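Local coordinates for protein zinc transport transcriptional regulator (Lactococcus lactis subsp. lactis, PDB 5YHY) that binds zinc and, as a winged helix-turn-helix regulator of the MarR family, probably binds DNA to control transcription of zinc transport genes, at residues 34-37 / 38-42. The protein carries 1 engineered substitution. Sequence-based numbering, arbitrary orientation.
Sequences VKLT and STQEH. With ZN (zinc ion), chain B.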
loop_
_atom_site.group_PDB
_atom_site.type_symbol
_atom_site.label_atom_id
_atom_site.label_comp_id
_atom_site.label_asym_id
_atom_site.label_seq_id
_atom_site.Cartn_x
_atom_site.Cartn_y
_atom_site.Cartn_z
ATOM N N VAL A 34 5.917 -9.577 12.658
ATOM C CA VAL A 34 6.004 -8.196 13.124
ATOM C C VAL A 34 6.097 -8.135 14.648
ATOM O O VAL A 34 5.092 -8.257 15.350
ATOM C CB VAL A 34 4.807 -7.353 12.634
ATOM C CG1 VAL A 34 4.964 -7.020 11.153
ATOM C CG2 VAL A 34 3.492 -8.083 12.893
ATOM N N LYS A 35 7.312 -7.947 15.153
ATOM C CA LYS A 35 7.555 -7.974 16.588
ATOM C C LYS A 35 7.332 -6.600 17.218
ATOM O O LYS A 35 6.778 -6.494 18.314
ATOM C CB LYS A 35 8.979 -8.471 16.874
ATOM C CG LYS A 35 9.282 -8.727 18.345
ATOM C CD LYS A 35 10.655 -9.376 18.523
ATOM C CE LYS A 35 11.792 -8.428 18.150
ATOM N NZ LYS A 35 12.044 -7.395 19.201
ATOM N N LEU A 36 7.756 -5.554 16.515
ATOM C CA LEU A 36 7.712 -4.195 17.049
ATOM C C LEU A 36 6.954 -3.247 16.133
ATOM O O LEU A 36 6.909 -3.444 14.921
ATOM C CB LEU A 36 9.131 -3.661 17.228
ATOM C CG LEU A 36 10.035 -4.428 18.192
ATOM C CD1 LEU A 36 11.429 -3.814 18.216
ATOM C CD2 LEU A 36 9.421 -4.439 19.578
ATOM N N THR A 37 6.368 -2.204 16.712
ATOM C CA THR A 37 5.760 -1.153 15.912
ATOM C C THR A 37 6.880 -0.315 15.328
ATOM O O THR A 37 8.019 -0.401 15.780
ATOM C CB THR A 37 4.876 -0.234 16.759
ATOM O OG1 THR A 37 5.699 0.473 17.698
ATOM C CG2 THR A 37 3.832 -1.040 17.511
ATOM N N SER A 38 6.559 0.495 14.326
ATOM C CA SER A 38 7.567 1.346 13.720
ATOM C C SER A 38 8.120 2.351 14.729
ATOM O O SER A 38 9.324 2.592 14.764
ATOM C CB SER A 38 7.019 2.042 12.469
ATOM O OG SER A 38 5.931 2.877 12.786
ATOM N N THR A 39 7.252 2.921 15.566
ATOM C CA THR A 39 7.727 3.866 16.569
ATOM C C THR A 39 8.731 3.179 17.501
ATOM O O THR A 39 9.777 3.738 17.824
ATOM C CB THR A 39 6.572 4.474 17.389
ATOM O OG1 THR A 39 5.761 5.283 16.528
ATOM C CG2 THR A 39 7.108 5.340 18.513
ATOM N N GLN A 40 8.413 1.962 17.923
ATOM C CA GLN A 40 9.323 1.224 18.784
ATOM C C GLN A 40 10.672 0.991 18.100
ATOM O O GLN A 40 11.721 1.198 18.712
ATOM C CB GLN A 40 8.679 -0.098 19.223
ATOM C CG GLN A 40 7.495 0.147 20.149
ATOM C CD GLN A 40 6.511 -1.003 20.203
ATOM O OE1 GLN A 40 6.802 -2.114 19.762
ATOM N NE2 GLN A 40 5.328 -0.733 20.754
ATOM N N GLU A 41 10.638 0.592 16.828
ATOM C CA GLU A 41 11.868 0.351 16.081
ATOM C C GLU A 41 12.674 1.636 15.976
ATOM O O GLU A 41 13.900 1.626 16.062
ATOM C CB GLU A 41 11.561 -0.160 14.665
ATOM C CG GLU A 41 10.838 -1.495 14.601
ATOM C CD GLU A 41 11.781 -2.678 14.499
ATOM O OE1 GLU A 41 12.976 -2.534 14.820
ATOM O OE2 GLU A 41 11.315 -3.767 14.095
ATOM N N HIS A 42 11.981 2.753 15.784
ATOM C CA HIS A 42 12.674 4.016 15.591
ATOM C C HIS A 42 13.273 4.571 16.874
ATOM O O HIS A 42 14.314 5.213 16.836
ATOM C CB HIS A 42 11.771 5.019 14.885
ATOM C CG HIS A 42 11.347 4.550 13.535
ATOM N ND1 HIS A 42 10.338 5.155 12.818
ATOM C CD2 HIS A 42 11.779 3.513 12.776
ATOM C CE1 HIS A 42 10.173 4.522 11.672
ATOM N NE2 HIS A 42 11.032 3.517 11.625
HETATM ZN ZN ZN B . 11.405 2.020 10.295
HETATM O O HOH W 1 5.759 -4.558 20.405
HETATM O O HOH W 2 9.057 -3.856 12.734
#
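With chi1 at 65°, Thr-37 sets OG1 between its own backbone N and carbonyl carbon, facing the first turn of helix 38-49, while Gln-40 carries CG beside its backbone N and then runs extended, so that its amide folds back over the residue before the helix. Two reciprocal bonds result. Gln-40 N donates to Thr-37 OG1 at 3.1 Å, nearly straight at 162°, and Thr-37 N donates to Gln-40 OE1, also at 3.1 Å. This pair defines a capping box with Thr-37 as the N-cap. The second bond is straight at the hydrogen, with an N-H...O angle of 166°, yet its donor stands well above the amide plane of Gln-40 instead of on a lone pair. Thr-37 O then opens the regular helical pattern by accepting from Glu-41 N at 3.0 Å. A water bridges Lys-35 O and Gln-40 OE1, giving that oxygen two donors. With an alanine at Gln-40, Thr-37 N would probably be left without its side-chain acceptor, and the water without one of its two anchors. Next to Gln-40, Glu-41 bends at chi2 and crosses Leu-36 at about a right angle, CG lying 3.8 Å from Leu-36 CB; a second water ties Leu-36 O to Glu-41 OE2. Both side chains also touch Val-104 of helix 102-123. His-42, the residue after Glu-41, binds the zinc ion through NE2 at 2.0 Å, joined by Glu-24, His-108 and His-112. The chemistry thus gives Gln-40 N a side-chain acceptor, Thr-37 OG1, and Glu-41 N a backbone one, Thr-37 O, while Gln-40 OE1 separately satisfies the N-cap amide, Thr-37 N.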